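LPXTG-motif cell wall anchor domain protein (Mobiluncus mulieris, PDB 5U6F) is of unknown function but is probably a surface protein held in the bacterial cell wall, of which this piece comprises two tandem, mainly beta domains. Local coordinates at residues A[34-39]-A[92-97]; A[41-46]-A[130-135]; A[111-116]-A[221-226]; A[116-121]-A[162-167]; A[194-199]-A[207-212]. One frame throughout, in Å; residues are numbered along the deposited sequence.

Interaction 1: residues A[34-39]-A[92-97]; sequences RLYNVE and VKVYET
L35 and Y95 form the central hydrogen-bonded pair where the strand ends 34-36 and 94-97 run antiparallel, their axes 4.5 Å apart and inclined at 153°. L35 N reaches Y95 O at 2.7 Å, and Y95 N answers to L35 O at 2.9 Å. Past the strand end N37 takes positive phi, yet the ladder is carried on: N37 N donates to K93 O, and the side-chain OD1 of N37 accepts K93 N at 3.0 Å, an almost straight bond that comes from above the amide carbonyl plane. N37 thus grips both polar backbone atoms of K93 at the end of the ladder, where the chain leaves strand 26-36, the middle strand of an antiparallel sheet of the T-Q ester bond domain. On the face carrying R34, Y36, V94 and E96, the arginine chain bends about its CG-CD bond (chi3 79°) and lays one face of its guanidinium over V94 CG1, 3.5 Å from R34 NH2. R34 NH1 meets E96 OE1 at 2.9 Å, in the guanidinium plane, as a salt bridge, although the two planar groups are turned 59° apart. E84 takes R34 NE and also the hydroxyl of Y36, while P79 O accepts NH2. The Y36 ring lies alongside V94, with CE1 4.0 Å from V94 CG1. Beyond the strand, V38 slides past Y95 in the opposite direction, CG2 3.4 Å from Y95 CD1.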
# COMPACT_ATOMS: atom_id res chain seq x y z
N ARG A 34 20.33 17.77 1.12
CA ARG A 34 20.92 19.10 1.13
C ARG A 34 21.95 19.17 2.26
O ARG A 34 21.70 18.65 3.35
CB ARG A 34 19.85 20.18 1.25
CG ARG A 34 19.14 20.36 -0.08
CD ARG A 34 17.87 21.17 0.05
NE ARG A 34 18.04 22.62 0.14
CZ ARG A 34 18.14 23.46 -0.90
NH1 ARG A 34 18.25 23.03 -2.15
NH2 ARG A 34 18.21 24.76 -0.67
N LEU A 35 23.10 19.74 1.94
CA LEU A 35 24.26 19.81 2.81
C LEU A 35 24.50 21.27 3.14
O LEU A 35 24.57 22.10 2.22
CB LEU A 35 25.49 19.24 2.10
CG LEU A 35 25.31 17.81 1.60
CD1 LEU A 35 26.51 17.42 0.75
CD2 LEU A 35 25.12 16.82 2.74
N TYR A 36 24.57 21.57 4.43
CA TYR A 36 24.64 22.93 4.93
C TYR A 36 26.00 23.21 5.52
O TYR A 36 26.48 22.47 6.37
CB TYR A 36 23.54 23.16 5.97
CG TYR A 36 22.16 22.82 5.46
CD1 TYR A 36 21.58 23.55 4.44
CD2 TYR A 36 21.43 21.75 5.98
CE1 TYR A 36 20.32 23.25 3.97
CE2 TYR A 36 20.16 21.43 5.50
CZ TYR A 36 19.61 22.19 4.49
OH TYR A 36 18.35 21.90 4.01
N ASN A 37 26.65 24.28 5.08
CA ASN A 37 27.99 24.65 5.56
C ASN A 37 29.01 23.54 5.50
O ASN A 37 29.85 23.37 6.39
CB ASN A 37 27.90 25.27 6.94
CG ASN A 37 27.25 26.63 6.92
OD1 ASN A 37 27.28 27.32 5.91
ND2 ASN A 37 26.67 27.02 8.05
N VAL A 38 28.93 22.77 4.43
CA VAL A 38 30.02 21.90 4.02
C VAL A 38 30.98 22.71 3.15
O VAL A 38 30.66 23.81 2.70
CB VAL A 38 29.51 20.66 3.27
CG1 VAL A 38 28.78 19.73 4.23
CG2 VAL A 38 28.61 21.05 2.09
N GLU A 39 32.16 22.15 2.93
CA GLU A 39 33.25 22.84 2.28
C GLU A 39 33.54 22.22 0.93
O GLU A 39 33.73 21.01 0.85
CB GLU A 39 34.48 22.77 3.17
CG GLU A 39 34.28 23.52 4.48
CD GLU A 39 35.56 23.70 5.25
OE1 GLU A 39 36.53 24.20 4.66
OE2 GLU A 39 35.61 23.34 6.45
N VAL A 92 24.23 30.79 5.34
CA VAL A 92 24.39 29.35 5.16
C VAL A 92 24.72 29.00 3.71
O VAL A 92 24.10 29.51 2.77
CB VAL A 92 23.15 28.56 5.64
CG1 VAL A 92 21.90 28.87 4.82
CG2 VAL A 92 23.44 27.06 5.63
N LYS A 93 25.73 28.15 3.53
CA LYS A 93 26.10 27.63 2.23
C LYS A 93 25.36 26.33 2.03
O LYS A 93 25.32 25.48 2.94
CB LYS A 93 27.61 27.40 2.15
CG LYS A 93 28.42 28.68 2.25
CD LYS A 93 29.88 28.49 1.84
CE LYS A 93 30.62 29.82 1.80
NZ LYS A 93 32.02 29.67 1.30
N VAL A 94 24.77 26.16 0.85
CA VAL A 94 23.90 25.02 0.57
C VAL A 94 24.34 24.30 -0.69
O VAL A 94 24.60 24.93 -1.72
CB VAL A 94 22.43 25.45 0.42
CG1 VAL A 94 21.52 24.23 0.32
CG2 VAL A 94 22.02 26.34 1.59
N TYR A 95 24.43 22.98 -0.59
CA TYR A 95 24.76 22.11 -1.71
C TYR A 95 23.75 20.98 -1.70
O TYR A 95 23.23 20.62 -0.64
CB TYR A 95 26.19 21.57 -1.60
CG TYR A 95 27.22 22.66 -1.54
CD1 TYR A 95 27.56 23.26 -0.32
CD2 TYR A 95 27.80 23.17 -2.71
CE1 TYR A 95 28.48 24.27 -0.25
CE2 TYR A 95 28.73 24.19 -2.65
CZ TYR A 95 29.07 24.75 -1.41
OH TYR A 95 29.99 25.78 -1.33
N GLU A 96 23.47 20.42 -2.86
CA GLU A 96 22.46 19.39 -2.97
C GLU A 96 22.98 18.22 -3.77
O GLU A 96 23.67 18.40 -4.77
CB GLU A 96 21.20 19.95 -3.62
CG GLU A 96 20.02 19.01 -3.59
CD GLU A 96 18.80 19.65 -4.23
OE1 GLU A 96 18.22 20.55 -3.60
OE2 GLU A 96 18.44 19.26 -5.34
N THR A 97 22.66 17.02 -3.28
CA THR A 97 22.98 15.77 -3.94
C THR A 97 21.79 14.83 -3.75
O THR A 97 20.76 15.21 -3.18
CB THR A 97 24.32 15.15 -3.43
OG1 THR A 97 24.74 14.09 -4.29
CG2 THR A 97 24.23 14.63 -2.01

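Interaction 2: residues A[41-46]-A[130-135]; sequences GKTYAI and GTYEKV
A45 and Y132 make the tight centre of this contact. The A45 methyl sits over the middle of one face of the Y132 ring, CB 3.7 Å from the ring centroid and 12° off its normal, a CH-pi contact. The ring gets there because CG of Y132 stands between its own backbone N and carbonyl carbon (chi1 55°), which sends the side chain across to strand 43-52. At its far end the phenol OH donates to T43 O over 2.8 Å; the carbonyl oxygen lies at the ring's edge, close to the ring plane, while the hydroxyl stands well above the plane of the carbonyl. The bond and the methyl together limit how far the ring can swing or tilt. T43 CG2 adds a lighter touch 3.7 Å from the hydroxyl oxygen of Y132. In the T-Q ester bond domain this packs a short two-stranded flap, 132-135 with 140-142, onto the large mixed sheet, where strand 43-52 lies between 64-71 and 118-127. The flap carries a classic beta bulge at E133 and K134 opposite T141. V135 touches the same alanine at the margin, its CG2 3.8 Å from A45 CB. W127 and V140 also touch the Y132 side chain. Toward solvent the contact thins out: the side chains of E133 and K134 are exposed and lead away from strand 43-52, and K42 is likewise exposed on the other segment.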
# COMPACT_ATOMS: atom_id res chain seq x y z
N GLY A 41 35.54 20.82 -2.02
CA GLY A 41 36.81 20.11 -2.05
C GLY A 41 36.98 19.04 -0.99
O GLY A 41 37.92 18.25 -1.08
N LYS A 42 36.10 19.02 0.01
CA LYS A 42 36.10 17.95 1.01
C LYS A 42 35.18 16.81 0.58
O LYS A 42 34.14 17.04 -0.05
CB LYS A 42 35.68 18.50 2.39
CG LYS A 42 36.68 19.46 3.04
CD LYS A 42 38.11 18.94 2.94
CE LYS A 42 38.94 19.02 4.20
NZ LYS A 42 39.98 17.95 4.10
N THR A 43 35.56 15.59 0.95
CA THR A 43 34.82 14.38 0.62
C THR A 43 34.12 13.81 1.85
O THR A 43 34.75 13.20 2.74
CB THR A 43 35.72 13.30 -0.03
OG1 THR A 43 36.36 13.85 -1.19
CG2 THR A 43 34.91 12.10 -0.45
N TYR A 44 32.80 13.97 1.88
CA TYR A 44 31.99 13.51 2.99
C TYR A 44 31.43 12.15 2.66
O TYR A 44 31.35 11.76 1.48
CB TYR A 44 30.83 14.48 3.24
CG TYR A 44 31.29 15.87 3.57
CD1 TYR A 44 31.69 16.77 2.58
CD2 TYR A 44 31.33 16.31 4.89
CE1 TYR A 44 32.14 18.04 2.90
CE2 TYR A 44 31.78 17.57 5.22
CZ TYR A 44 32.17 18.44 4.22
OH TYR A 44 32.61 19.69 4.56
N ALA A 45 31.02 11.42 3.68
CA ALA A 45 30.18 10.25 3.50
C ALA A 45 28.76 10.60 3.93
O ALA A 45 28.57 11.30 4.92
CB ALA A 45 30.71 9.07 4.30
N ILE A 46 27.78 10.14 3.15
CA ILE A 46 26.39 10.27 3.54
C ILE A 46 25.74 8.90 3.57
O ILE A 46 26.07 8.02 2.77
CB ILE A 46 25.59 11.24 2.64
CG1 ILE A 46 25.75 10.91 1.16
CG2 ILE A 46 26.03 12.66 2.91
CD1 ILE A 46 24.85 11.72 0.25
N GLY A 130 37.83 11.66 6.64
CA GLY A 130 38.76 11.12 7.63
C GLY A 130 38.13 10.43 8.83
O GLY A 130 38.81 9.67 9.53
N THR A 131 36.83 10.66 9.08
CA THR A 131 36.13 10.07 10.21
C THR A 131 35.54 8.69 9.90
O THR A 131 35.04 8.03 10.81
CB THR A 131 35.02 10.98 10.77
OG1 THR A 131 33.94 11.08 9.82
CG2 THR A 131 35.57 12.35 11.09
N TYR A 132 35.66 8.24 8.65
CA TYR A 132 35.15 6.95 8.22
C TYR A 132 36.28 6.22 7.47
O TYR A 132 37.10 6.86 6.82
CB TYR A 132 33.91 7.12 7.33
CG TYR A 132 34.11 8.01 6.12
CD1 TYR A 132 34.54 7.48 4.90
CD2 TYR A 132 33.92 9.39 6.21
CE1 TYR A 132 34.74 8.29 3.80
CE2 TYR A 132 34.12 10.21 5.10
CZ TYR A 132 34.53 9.64 3.90
OH TYR A 132 34.74 10.45 2.81
N GLU A 133 36.32 4.89 7.59
CA GLU A 133 37.34 4.07 6.89
C GLU A 133 36.77 3.11 5.86
O GLU A 133 37.54 2.45 5.12
CB GLU A 133 38.23 3.33 7.89
CG GLU A 133 37.54 2.28 8.77
CD GLU A 133 38.28 2.01 10.08
OE1 GLU A 133 39.42 2.53 10.27
OE2 GLU A 133 37.72 1.29 10.93
N LYS A 134 35.45 3.00 5.79
CA LYS A 134 34.81 2.22 4.75
C LYS A 134 33.44 2.82 4.50
O LYS A 134 32.74 3.19 5.43
CB LYS A 134 34.68 0.74 5.15
CG LYS A 134 34.21 -0.19 4.03
CD LYS A 134 33.62 -1.49 4.58
CE LYS A 134 32.99 -2.36 3.49
NZ LYS A 134 33.69 -3.68 3.33
N VAL A 135 33.09 2.94 3.23
CA VAL A 135 31.74 3.23 2.79
C VAL A 135 31.43 2.21 1.72
O VAL A 135 32.17 2.09 0.75
CB VAL A 135 31.62 4.64 2.19
CG1 VAL A 135 30.15 4.92 1.82
CG2 VAL A 135 32.14 5.68 3.18

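Interaction 3: residues A[111-116]-A[221-226]; sequences NQVVKD and GIPLGD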
# COMPACT_ATOMS: atom_id res chain seq x y z
N ASN A 111 3.90 -10.18 1.95
CA ASN A 111 2.98 -10.99 1.15
C ASN A 111 1.63 -11.28 1.84
O ASN A 111 1.11 -12.40 1.81
CB ASN A 111 3.67 -12.28 0.70
CG ASN A 111 4.90 -12.01 -0.15
OD1 ASN A 111 6.02 -12.34 0.24
ND2 ASN A 111 4.71 -11.39 -1.31
N GLN A 112 1.09 -10.25 2.49
CA GLN A 112 -0.27 -10.26 3.00
C GLN A 112 -0.97 -9.08 2.34
O GLN A 112 -0.31 -8.21 1.77
CB GLN A 112 -0.27 -10.10 4.51
CG GLN A 112 0.19 -11.36 5.24
CD GLN A 112 1.05 -11.06 6.44
OE1 GLN A 112 0.74 -10.20 7.26
NE2 GLN A 112 2.16 -11.80 6.57
N VAL A 113 -2.30 -9.06 2.41
CA VAL A 113 -3.06 -7.92 1.90
C VAL A 113 -2.69 -6.67 2.71
O VAL A 113 -2.31 -6.77 3.89
CB VAL A 113 -4.60 -8.14 1.96
CG1 VAL A 113 -4.99 -9.40 1.20
CG2 VAL A 113 -5.12 -8.16 3.39
N VAL A 114 -2.78 -5.51 2.07
CA VAL A 114 -2.50 -4.24 2.72
C VAL A 114 -3.83 -3.57 3.05
O VAL A 114 -4.60 -3.24 2.15
CB VAL A 114 -1.65 -3.32 1.82
CG1 VAL A 114 -1.17 -2.11 2.62
CG2 VAL A 114 -0.47 -4.09 1.23
N LYS A 115 -4.07 -3.36 4.34
CA LYS A 115 -5.36 -2.84 4.83
C LYS A 115 -5.39 -1.33 5.01
O LYS A 115 -6.48 -0.72 5.02
CB LYS A 115 -5.72 -3.52 6.15
CG LYS A 115 -5.98 -5.00 6.00
CD LYS A 115 -6.05 -5.72 7.33
CE LYS A 115 -6.11 -7.22 7.09
NZ LYS A 115 -6.05 -8.00 8.36
N ASP A 116 -4.23 -0.71 5.18
CA ASP A 116 -4.15 0.73 5.38
C ASP A 116 -2.79 1.24 4.94
O ASP A 116 -1.87 0.46 4.66
CB ASP A 116 -4.41 1.08 6.86
CG ASP A 116 -4.98 2.49 7.06
OD1 ASP A 116 -5.04 3.30 6.10
OD2 ASP A 116 -5.35 2.80 8.21
N GLY A 221 -14.05 -1.24 -0.80
CA GLY A 221 -12.93 -1.15 0.16
C GLY A 221 -12.35 -2.49 0.57
O GLY A 221 -11.93 -2.68 1.71
N ILE A 222 -12.31 -3.42 -0.38
CA ILE A 222 -11.80 -4.77 -0.11
C ILE A 222 -10.27 -4.77 -0.34
O ILE A 222 -9.82 -4.33 -1.40
CB ILE A 222 -12.47 -5.82 -1.02
CG1 ILE A 222 -14.00 -5.73 -0.88
CG2 ILE A 222 -11.94 -7.21 -0.68
CD1 ILE A 222 -14.78 -6.64 -1.81
N PRO A 223 -9.48 -5.21 0.65
CA PRO A 223 -8.04 -5.24 0.38
C PRO A 223 -7.73 -6.11 -0.83
O PRO A 223 -8.33 -7.16 -1.03
CB PRO A 223 -7.46 -5.87 1.65
CG PRO A 223 -8.41 -5.47 2.72
CD PRO A 223 -9.77 -5.50 2.06
N LEU A 224 -6.81 -5.64 -1.66
CA LEU A 224 -6.47 -6.38 -2.87
C LEU A 224 -5.74 -7.66 -2.47
O LEU A 224 -4.84 -7.65 -1.64
CB LEU A 224 -5.65 -5.50 -3.82
CG LEU A 224 -6.38 -4.28 -4.39
CD1 LEU A 224 -5.39 -3.41 -5.16
CD2 LEU A 224 -7.54 -4.69 -5.29
N GLY A 225 -6.18 -8.78 -3.04
CA GLY A 225 -5.70 -10.10 -2.64
C GLY A 225 -6.58 -10.81 -1.62
O GLY A 225 -6.32 -11.97 -1.29
N ASP A 226 -7.62 -10.14 -1.13
CA ASP A 226 -8.50 -10.76 -0.14
C ASP A 226 -9.43 -11.72 -0.85
O ASP A 226 -9.58 -11.64 -2.08
CB ASP A 226 -9.32 -9.69 0.60
CG ASP A 226 -9.74 -10.10 1.98
OD1 ASP A 226 -9.63 -11.30 2.37
OD2 ASP A 226 -10.18 -9.20 2.74
O HOH W 1 -3.47 -5.49 -0.64
O HOH W 2 -5.36 -3.31 -0.55
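V113 and P223 supply the apolar part of this contact, V113 CB and P223 CB standing 3.7 Å apart as the two side chains pass at a slant. The V113 CG2 branch, held between its backbone N and carbonyl carbon, is equally near P223 CB, while V113 CG1 turns beside the backbone N (chi1 -56°) and rests on the remainder of the turn, 3.3 Å from L224 O and 3.5 Å from G225 C. Farther along, the aliphatic start of K115 brushes the proline ring, K115 CG to P223 CG 4.1 Å; the lysine chain then runs on extended, and its NZ is bonded to Q202 O. The segments that meet are a loop of the T-Q ester bond domain, between helix 105-109 and strand 118-127, and, from the DUF5979 domain, strand 216-223 with the type II beta turn P223 to D226 that follows on it. The contact is thus part of the interface between the two domains. G225 has positive phi at the third turn position, and D226 N closes the turn on P223 O. The polar part is carried by water, since no direct hydrogen bond joins the segments. One water accepts from V114 N at 2.8 Å and donates to L224 O at 2.7 Å. A second donates to V114 O and accepts from L224 N at 3.0 Å, so both backbone polar groups of V114 and of L224 are paired through the two waters.

Interaction 4: residues A[116-121]-A[162-167]; sequences DDIALV and ITAEPQ
I118 and L120 are tied to A164 and I162 by four backbone hydrogen bonds, two for each pair. I118 N to A164 O measures 3.0 Å, and L120 N to I162 O 2.9 Å. Between these pairs lies the non-hydrogen-bonded pair A119 and T163, where T163 CA gives a CA-H...O contact to I118 O. Apolar contacts are on the face of I118, L120, I162 and A164: I118 CB is 3.9 Å from A164 CB, and L120 CD1 also reaches that methyl. Before the strand, the D117 carboxylate lies against the partner segment, OD1 3.2 Å from E165 CG and 3.4 Å from P166 CD. The acidic side chains of D117 and E165 run side by side, D117 OD2 and E165 OE1 4.5 Å apart, so some mutual repulsion is likely. T163 CG2 packs on D117 CB. P166 CG lies against the D116 carbonyl. This is regular antiparallel beta pairing within the mixed sheet of the T-Q ester bond domain, where strand 118-127 lies between 43-52 and 150-178.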
# COMPACT_ATOMS: atom_id res chain seq x y z
N ASP A 116 -4.23 -0.71 5.18
CA ASP A 116 -4.15 0.73 5.38
C ASP A 116 -2.79 1.24 4.94
O ASP A 116 -1.87 0.46 4.66
CB ASP A 116 -4.41 1.08 6.86
CG ASP A 116 -4.98 2.49 7.06
OD1 ASP A 116 -5.04 3.30 6.10
OD2 ASP A 116 -5.35 2.80 8.21
N ASP A 117 -2.69 2.57 4.87
CA ASP A 117 -1.45 3.29 4.61
C ASP A 117 -0.34 2.86 5.54
O ASP A 117 -0.57 2.62 6.73
CB ASP A 117 -1.65 4.80 4.78
CG ASP A 117 -2.56 5.40 3.72
OD1 ASP A 117 -2.89 4.74 2.72
OD2 ASP A 117 -2.94 6.57 3.90
N ILE A 118 0.88 2.73 4.99
CA ILE A 118 2.08 2.53 5.80
C ILE A 118 2.86 3.84 5.78
O ILE A 118 3.15 4.38 4.71
CB ILE A 118 2.96 1.37 5.27
CG1 ILE A 118 2.16 0.06 5.27
CG2 ILE A 118 4.21 1.23 6.13
CD1 ILE A 118 2.77 -1.03 4.41
N ALA A 119 3.17 4.36 6.97
CA ALA A 119 3.94 5.59 7.11
C ALA A 119 5.42 5.25 7.10
O ALA A 119 5.88 4.46 7.93
CB ALA A 119 3.58 6.32 8.38
N LEU A 120 6.15 5.84 6.16
CA LEU A 120 7.60 5.65 6.04
C LEU A 120 8.33 6.97 6.22
O LEU A 120 7.77 8.04 5.95
CB LEU A 120 7.95 5.06 4.67
CG LEU A 120 7.21 3.79 4.23
CD1 LEU A 120 7.59 3.41 2.82
CD2 LEU A 120 7.52 2.67 5.20
N VAL A 121 9.58 6.89 6.64
CA VAL A 121 10.40 8.07 6.85
C VAL A 121 11.87 7.74 6.56
O VAL A 121 12.31 6.63 6.81
CB VAL A 121 10.22 8.65 8.27
CG1 VAL A 121 10.69 7.67 9.35
CG2 VAL A 121 10.90 10.01 8.40
N ILE A 162 7.08 9.53 3.52
CA ILE A 162 6.52 8.92 2.31
C ILE A 162 5.39 8.01 2.77
O ILE A 162 5.50 7.38 3.82
CB ILE A 162 7.59 8.05 1.60
CG1 ILE A 162 8.66 8.92 0.94
CG2 ILE A 162 6.97 7.08 0.59
CD1 ILE A 162 8.19 9.76 -0.22
N THR A 163 4.31 7.94 1.98
CA THR A 163 3.19 7.05 2.30
C THR A 163 3.08 5.92 1.27
O THR A 163 2.91 6.16 0.08
CB THR A 163 1.85 7.80 2.39
OG1 THR A 163 1.98 8.93 3.27
CG2 THR A 163 0.76 6.89 2.95
N ALA A 164 3.18 4.68 1.77
CA ALA A 164 2.90 3.48 0.98
C ALA A 164 1.38 3.26 1.04
O ALA A 164 0.86 2.77 2.03
CB ALA A 164 3.65 2.29 1.56
N GLU A 165 0.69 3.65 -0.02
CA GLU A 165 -0.78 3.75 -0.02
C GLU A 165 -1.40 2.55 -0.73
O GLU A 165 -1.15 2.35 -1.91
CB GLU A 165 -1.24 5.03 -0.74
CG GLU A 165 -1.67 6.17 0.16
CD GLU A 165 -1.83 7.48 -0.60
OE1 GLU A 165 -1.66 8.55 0.02
OE2 GLU A 165 -2.10 7.43 -1.82
N PRO A 166 -2.23 1.76 -0.02
CA PRO A 166 -2.91 0.69 -0.77
C PRO A 166 -4.10 1.21 -1.58
O PRO A 166 -4.74 2.19 -1.18
CB PRO A 166 -3.38 -0.25 0.34
CG PRO A 166 -3.61 0.64 1.51
CD PRO A 166 -2.50 1.66 1.42
N GLN A 167 -4.38 0.55 -2.69
CA GLN A 167 -5.66 0.68 -3.41
C GLN A 167 -6.54 -0.51 -3.00
O GLN A 167 -6.05 -1.48 -2.41
CB GLN A 167 -5.44 0.69 -4.92
CG GLN A 167 -4.70 1.92 -5.44
CD GLN A 167 -5.52 3.19 -5.31
OE1 GLN A 167 -5.18 4.07 -4.53
NE2 GLN A 167 -6.62 3.29 -6.06

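Interaction 5: residues A[194-199]-A[207-212]; sequences YKFTVK and DEFTLK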
# COMPACT_ATOMS: atom_id res chain seq x y z
N TYR A 194 -34.01 -11.85 -1.59
CA TYR A 194 -33.01 -12.90 -1.43
C TYR A 194 -31.88 -12.41 -0.53
O TYR A 194 -31.28 -11.38 -0.79
CB TYR A 194 -32.51 -13.34 -2.81
CG TYR A 194 -33.64 -13.79 -3.71
CD1 TYR A 194 -34.20 -15.05 -3.56
CD2 TYR A 194 -34.16 -12.96 -4.68
CE1 TYR A 194 -35.24 -15.47 -4.36
CE2 TYR A 194 -35.21 -13.37 -5.49
CZ TYR A 194 -35.75 -14.63 -5.33
OH TYR A 194 -36.79 -15.06 -6.13
N LYS A 195 -31.63 -13.13 0.56
CA LYS A 195 -30.71 -12.66 1.61
C LYS A 195 -29.31 -13.20 1.39
O LYS A 195 -29.13 -14.42 1.20
CB LYS A 195 -31.18 -13.11 3.00
CG LYS A 195 -32.48 -12.50 3.48
CD LYS A 195 -32.85 -13.04 4.85
CE LYS A 195 -34.14 -12.44 5.38
NZ LYS A 195 -34.53 -13.08 6.66
N PHE A 196 -28.33 -12.30 1.46
CA PHE A 196 -26.92 -12.66 1.29
C PHE A 196 -26.05 -12.18 2.43
O PHE A 196 -26.36 -11.18 3.09
CB PHE A 196 -26.40 -12.10 -0.02
CG PHE A 196 -26.93 -12.81 -1.22
CD1 PHE A 196 -26.25 -13.91 -1.72
CD2 PHE A 196 -28.11 -12.41 -1.83
CE1 PHE A 196 -26.72 -14.58 -2.82
CE2 PHE A 196 -28.59 -13.09 -2.92
CZ PHE A 196 -27.90 -14.18 -3.42
N THR A 197 -24.99 -12.93 2.69
CA THR A 197 -23.92 -12.51 3.58
C THR A 197 -22.65 -12.57 2.78
O THR A 197 -22.37 -13.59 2.15
CB THR A 197 -23.81 -13.43 4.80
OG1 THR A 197 -25.08 -13.52 5.46
CG2 THR A 197 -22.76 -12.91 5.78
N VAL A 198 -21.88 -11.49 2.78
CA VAL A 198 -20.57 -11.50 2.14
C VAL A 198 -19.53 -11.17 3.20
O VAL A 198 -19.65 -10.17 3.87
CB VAL A 198 -20.48 -10.48 0.99
CG1 VAL A 198 -19.07 -10.43 0.43
CG2 VAL A 198 -21.47 -10.86 -0.09
N LYS A 199 -18.53 -12.04 3.34
CA LYS A 199 -17.43 -11.81 4.28
C LYS A 199 -16.12 -11.65 3.54
O LYS A 199 -15.83 -12.44 2.65
CB LYS A 199 -17.33 -12.94 5.29
CG LYS A 199 -18.58 -13.13 6.13
CD LYS A 199 -18.35 -14.16 7.22
CE LYS A 199 -19.58 -14.39 8.07
NZ LYS A 199 -19.36 -15.58 8.94
N ASP A 207 -20.84 -8.12 5.32
CA ASP A 207 -21.93 -7.38 4.69
C ASP A 207 -23.14 -8.29 4.65
O ASP A 207 -23.04 -9.43 4.19
CB ASP A 207 -21.56 -6.93 3.28
CG ASP A 207 -20.67 -5.70 3.27
OD1 ASP A 207 -19.53 -5.81 3.73
OD2 ASP A 207 -21.12 -4.64 2.80
N GLU A 208 -24.25 -7.80 5.18
CA GLU A 208 -25.51 -8.52 5.20
C GLU A 208 -26.47 -7.67 4.38
O GLU A 208 -26.67 -6.49 4.70
CB GLU A 208 -26.07 -8.62 6.62
CG GLU A 208 -25.15 -9.24 7.65
CD GLU A 208 -25.12 -10.75 7.61
OE1 GLU A 208 -25.73 -11.35 6.69
OE2 GLU A 208 -24.48 -11.35 8.52
N PHE A 209 -27.06 -8.24 3.33
CA PHE A 209 -28.02 -7.48 2.54
C PHE A 209 -29.01 -8.35 1.81
O PHE A 209 -28.83 -9.56 1.69
CB PHE A 209 -27.28 -6.56 1.57
CG PHE A 209 -26.33 -7.28 0.65
CD1 PHE A 209 -26.77 -7.78 -0.57
CD2 PHE A 209 -25.01 -7.48 1.02
CE1 PHE A 209 -25.90 -8.47 -1.40
CE2 PHE A 209 -24.14 -8.16 0.19
CZ PHE A 209 -24.58 -8.65 -1.02
N THR A 210 -30.07 -7.71 1.33
CA THR A 210 -31.09 -8.37 0.55
C THR A 210 -30.97 -7.90 -0.88
O THR A 210 -30.56 -6.77 -1.12
CB THR A 210 -32.50 -8.04 1.06
OG1 THR A 210 -32.72 -6.63 1.00
CG2 THR A 210 -32.67 -8.52 2.49
N LEU A 211 -31.29 -8.78 -1.82
CA LEU A 211 -31.38 -8.42 -3.23
C LEU A 211 -32.72 -8.93 -3.74
O LEU A 211 -33.02 -10.10 -3.55
CB LEU A 211 -30.27 -9.05 -4.06
CG LEU A 211 -28.82 -8.64 -3.80
CD1 LEU A 211 -27.87 -9.44 -4.70
CD2 LEU A 211 -28.64 -7.15 -4.04
N LYS A 212 -33.52 -8.05 -4.32
CA LYS A 212 -34.64 -8.49 -5.16
C LYS A 212 -34.06 -8.96 -6.49
O LYS A 212 -32.91 -8.67 -6.81
CB LYS A 212 -35.66 -7.37 -5.36
CG LYS A 212 -36.33 -6.92 -4.07
CD LYS A 212 -37.13 -5.64 -4.24
CE LYS A 212 -37.26 -4.86 -2.93
NZ LYS A 212 -38.35 -5.38 -2.06
O HOH W 3 -17.77 -7.93 3.85
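F196 and F209 are a hydrogen-bonded pair of neighbouring strands, and they meet not ring to ring but CB over ring: F196 sets its CB over one face of the F209 ring, 4.2 Å from the centroid and off toward the rim, a CH-pi contact. F209 CG stands between its backbone N and carbonyl carbon (chi1 57°), which swings the ring across toward strand 194-200, where F209 CE2 also meets V198 CG2 at 3.8 Å. L211 crosses the F196 side chain at about a right angle, its CD1 4.1 Å from F196 CE2. Y194 turns the edge of its ring to L211 O, CD2 at 3.3 Å. These residues line the inner face of a beta hairpin at the edge of a five-stranded antiparallel sheet of the DUF5979 domain; L171, L173 and K175 of strand 150-178 touch this face. On the other face T197 and E208 lie side by side: the glutamate bends at chi2 (-79°), and T197 OG1 donates to E208 OE1 over 2.6 Å, on the syn side of the carboxylate. A water bridges V198 O to D207 OD1.

Overall arrangement
From the N terminus, interaction 1 closes the first loop, between strands 26-36 and 94-104. Interaction 2 opens within that loop and closes after it, so the two cross; they also touch, Y44 OH probably bonding E39 N and packing on V38, and together tie the three-stranded sheet, the mixed sheet and the 132-135 flap at one end of the T-Q ester bond domain. Interaction 3 opens next and brings the two domains together, spanning both interactions 4 and 5 along the chain. Interaction 4 shares D116 with it and joins 118-127 to the long strand 150-178; both 3 and 4 cross interaction 2. Interaction 5 is a local hairpin in the DUF5979 domain, about 62 Å from interaction 1 between centres.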